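Local atomic coordinates of prefoldin beta subunit 2 (Thermococcus sp., PDB entry 3AEI), a protein that probably acts as a subunit of the archaeal prefoldin complex, a chaperone that captures unfolded proteins and hands them over to a group II chaperonin. Residues A[37-48]-A[58-66]. Sequence-based numbering, arbitrary orientation.
Sequences ITSLKSERRIYR and TKDEAIEHI. With SO4 (sulfate ion), chain C.
The guanidinium of Arg48 lies flat on one face of the His65 ring, the planes 25° and the centres 3.8 Å apart. His65 ND1 sits over the middle of the guanidinium, 3.3 Å from Arg48 CZ, while Arg48 NE is displaced toward the rim of the ring. The extended arginine chain joins the stack: CD stands 4.2 Å from the His65 ring centroid, 4° off the normal, as a CH-pi contact. A sulfate, probably from the crystallisation liquor, occupies the edge of both groups. Arg48 NH2 donates to sulfate O4 at 2.8 Å and His65 ND1 to sulfate O2, with weaker bonds from Arg48 NH1 and His65 ND1 to O3. At the other end of the imidazole, NE2 is hydrogen-bonded to Asp52 OD1 of the second subunit.

Nearer the start of helix 59-93, and on to Ile66, the contact is mainly apolar. Ile37, ending helix 2-37, enters as a knob among Lys59, Ala62, Ile63 and Ile66. With CG2 anti to the backbone N (chi1 -70° for CG1), it is CG2 that meets Lys59 CG at 3.6 Å, while CD1, on the other branch, reaches Ala62 CB and Ile66 CD1. From strand 46-50, Ile46 CD1 comes within 3.8 Å of Ala62 CB. The extended Lys59 passes Ile37 in the opposite direction and gives its NZ to a water that also binds Ile37 O and Ser39 O. Thr58 and Glu61 form a capping box: Glu61 N donates to Thr58 OG1 at 3.1 Å and Thr58 N to Glu61 OE1 at 2.9 Å.

Isoleucine packing thus joins both helices and the hairpin strand at the coiled-coil head. With anionic oxygens at both ring nitrogens, His65 is probably doubly protonated, and sulfate and Asp52 would offset the charge that its stacking on Arg48 brings together.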
# COMPACT_ATOMS: atom_id res chain seq x y z
N ILE A 37 -2.90 19.79 13.64
CA ILE A 37 -4.22 19.77 14.24
C ILE A 37 -4.33 20.69 15.44
O ILE A 37 -5.39 21.25 15.70
CB ILE A 37 -4.57 18.32 14.66
CG1 ILE A 37 -4.78 17.48 13.39
CG2 ILE A 37 -5.82 18.28 15.53
CD1 ILE A 37 -4.67 15.94 13.66
N THR A 38 -3.23 20.86 16.15
CA THR A 38 -3.28 21.71 17.33
C THR A 38 -2.81 23.13 17.01
O THR A 38 -2.64 23.92 17.92
CB THR A 38 -2.46 21.11 18.47
OG1 THR A 38 -1.06 21.05 18.08
CG2 THR A 38 -2.97 19.73 18.83
N SER A 39 -2.62 23.44 15.74
CA SER A 39 -2.16 24.78 15.36
C SER A 39 -3.31 25.79 15.43
O SER A 39 -4.44 25.44 15.74
CB SER A 39 -1.50 24.79 13.96
OG SER A 39 -2.39 24.50 12.90
N LEU A 40 -3.03 27.04 15.11
CA LEU A 40 -4.04 28.07 15.25
C LEU A 40 -5.25 28.07 14.32
O LEU A 40 -6.35 28.38 14.77
CB LEU A 40 -3.35 29.43 15.18
CG LEU A 40 -4.07 30.64 15.74
CD1 LEU A 40 -4.33 30.49 17.25
CD2 LEU A 40 -3.17 31.84 15.46
N LYS A 41 -5.07 27.73 13.04
CA LYS A 41 -6.20 27.73 12.11
C LYS A 41 -7.43 27.14 12.78
O LYS A 41 -7.39 26.03 13.33
CB LYS A 41 -5.87 26.97 10.82
CG LYS A 41 -7.04 26.95 9.82
CD LYS A 41 -6.65 26.44 8.44
CE LYS A 41 -7.87 26.32 7.53
NZ LYS A 41 -8.61 27.61 7.43
N SER A 42 -8.53 27.89 12.71
CA SER A 42 -9.79 27.52 13.36
C SER A 42 -10.46 26.23 12.93
O SER A 42 -10.76 25.37 13.77
CB SER A 42 -10.79 28.66 13.23
OG SER A 42 -11.16 28.88 11.88
N GLU A 43 -10.71 26.07 11.64
CA GLU A 43 -11.39 24.87 11.21
C GLU A 43 -10.63 24.00 10.24
O GLU A 43 -10.20 24.45 9.17
CB GLU A 43 -12.74 25.24 10.59
CG GLU A 43 -13.96 24.82 11.42
CD GLU A 43 -13.88 25.25 12.88
OE1 GLU A 43 -13.28 24.51 13.70
OE2 GLU A 43 -14.42 26.33 13.22
N ARG A 44 -10.43 22.76 10.65
CA ARG A 44 -9.81 21.75 9.81
C ARG A 44 -10.59 20.49 10.08
O ARG A 44 -10.63 20.00 11.23
CB ARG A 44 -8.35 21.42 10.17
CG ARG A 44 -7.30 22.47 9.86
CD ARG A 44 -5.91 21.99 10.36
NE ARG A 44 -4.94 23.09 10.37
CZ ARG A 44 -4.25 23.52 9.30
NH1 ARG A 44 -4.40 22.94 8.11
NH2 ARG A 44 -3.41 24.53 9.42
N ARG A 45 -11.18 19.97 9.02
CA ARG A 45 -11.89 18.71 9.12
C ARG A 45 -10.81 17.63 9.20
O ARG A 45 -9.72 17.80 8.67
CB ARG A 45 -12.76 18.50 7.89
CG ARG A 45 -13.99 19.44 7.85
CD ARG A 45 -14.93 18.95 6.75
NE ARG A 45 -16.08 19.81 6.51
CZ ARG A 45 -17.27 19.66 7.07
NH1 ARG A 45 -17.49 18.67 7.93
NH2 ARG A 45 -18.26 20.49 6.76
N ILE A 46 -11.13 16.54 9.89
CA ILE A 46 -10.20 15.42 10.02
C ILE A 46 -10.97 14.12 9.76
O ILE A 46 -12.13 13.95 10.18
CB ILE A 46 -9.59 15.33 11.44
CG1 ILE A 46 -8.90 16.67 11.80
CG2 ILE A 46 -8.57 14.22 11.48
CD1 ILE A 46 -8.68 16.85 13.36
N TYR A 47 -10.33 13.19 9.05
CA TYR A 47 -10.91 11.88 8.80
C TYR A 47 -9.94 10.81 9.26
O TYR A 47 -8.71 11.01 9.25
CB TYR A 47 -11.17 11.67 7.28
CG TYR A 47 -12.30 12.54 6.76
CD1 TYR A 47 -13.62 12.07 6.73
CD2 TYR A 47 -12.06 13.86 6.36
CE1 TYR A 47 -14.65 12.89 6.32
CE2 TYR A 47 -13.11 14.68 5.94
CZ TYR A 47 -14.39 14.18 5.93
OH TYR A 47 -15.46 14.98 5.52
N ARG A 48 -10.47 9.68 9.68
CA ARG A 48 -9.63 8.55 10.05
C ARG A 48 -9.96 7.42 9.07
O ARG A 48 -11.14 7.18 8.72
CB ARG A 48 -9.86 8.11 11.49
CG ARG A 48 -9.09 6.81 11.87
CD ARG A 48 -9.04 6.66 13.38
NE ARG A 48 -8.49 5.37 13.74
CZ ARG A 48 -8.56 4.85 14.96
NH1 ARG A 48 -9.17 5.53 15.92
NH2 ARG A 48 -8.03 3.67 15.21
N THR A 58 -13.42 14.14 15.29
CA THR A 58 -13.14 15.46 15.83
C THR A 58 -11.66 15.66 16.15
O THR A 58 -10.88 14.71 16.17
CB THR A 58 -13.94 15.68 17.14
OG1 THR A 58 -13.44 14.78 18.15
CG2 THR A 58 -15.44 15.42 16.91
N LYS A 59 -11.29 16.91 16.41
CA LYS A 59 -9.92 17.22 16.81
C LYS A 59 -9.54 16.41 18.05
O LYS A 59 -8.48 15.82 18.10
CB LYS A 59 -9.81 18.73 17.10
CG LYS A 59 -8.51 19.13 17.75
CD LYS A 59 -8.51 20.62 18.07
CE LYS A 59 -7.27 21.02 18.87
NZ LYS A 59 -7.26 22.46 19.27
N ASP A 60 -10.40 16.37 19.07
CA ASP A 60 -10.10 15.60 20.27
C ASP A 60 -9.96 14.11 19.99
O ASP A 60 -9.10 13.44 20.56
CB ASP A 60 -11.19 15.85 21.33
CG ASP A 60 -11.06 17.21 22.01
OD1 ASP A 60 -11.85 17.47 22.95
OD2 ASP A 60 -10.18 18.01 21.62
N GLU A 61 -10.78 13.57 19.08
CA GLU A 61 -10.67 12.16 18.78
C GLU A 61 -9.35 11.91 18.06
O GLU A 61 -8.69 10.90 18.29
CB GLU A 61 -11.83 11.72 17.88
CG GLU A 61 -13.19 11.66 18.65
CD GLU A 61 -14.42 11.43 17.76
OE1 GLU A 61 -14.39 11.74 16.56
OE2 GLU A 61 -15.47 10.96 18.30
N ALA A 62 -8.97 12.83 17.19
CA ALA A 62 -7.72 12.70 16.42
C ALA A 62 -6.52 12.74 17.34
O ALA A 62 -5.63 11.92 17.23
CB ALA A 62 -7.62 13.83 15.38
N ILE A 63 -6.53 13.67 18.29
CA ILE A 63 -5.42 13.74 19.22
C ILE A 63 -5.35 12.44 20.06
O ILE A 63 -4.27 11.89 20.29
CB ILE A 63 -5.56 15.02 20.13
CG1 ILE A 63 -5.40 16.27 19.27
CG2 ILE A 63 -4.49 14.99 21.23
CD1 ILE A 63 -5.79 17.56 19.98
N GLU A 64 -6.50 11.93 20.49
CA GLU A 64 -6.52 10.68 21.26
C GLU A 64 -5.93 9.52 20.49
O GLU A 64 -5.10 8.74 21.01
CB GLU A 64 -7.94 10.36 21.69
CG GLU A 64 -8.37 11.08 22.93
CD GLU A 64 -9.77 10.72 23.37
OE1 GLU A 64 -10.16 9.53 23.23
OE2 GLU A 64 -10.47 11.62 23.87
N HIS A 65 -6.30 9.43 19.22
CA HIS A 65 -5.79 8.39 18.38
C HIS A 65 -4.26 8.53 18.22
O HIS A 65 -3.52 7.53 18.29
CB HIS A 65 -6.47 8.44 17.01
CG HIS A 65 -5.83 7.56 16.00
ND1 HIS A 65 -5.76 6.19 16.13
CD2 HIS A 65 -5.21 7.86 14.83
CE1 HIS A 65 -5.12 5.68 15.09
NE2 HIS A 65 -4.78 6.67 14.29
N ILE A 66 -3.79 9.75 18.01
CA ILE A 66 -2.37 9.96 17.83
C ILE A 66 -1.59 9.58 19.09
O ILE A 66 -0.60 8.85 19.03
CB ILE A 66 -2.09 11.41 17.46
CG1 ILE A 66 -2.68 11.72 16.07
CG2 ILE A 66 -0.55 11.65 17.44
CD1 ILE A 66 -2.73 13.18 15.72
S SO4 C . -6.91 4.06 18.66
O1 SO4 C . -6.74 3.61 20.06
O2 SO4 C . -5.59 4.19 18.02
O3 SO4 C . -7.59 5.37 18.65
O4 SO4 C . -7.72 3.07 17.93
O HOH W 1 -6.29 23.67 16.94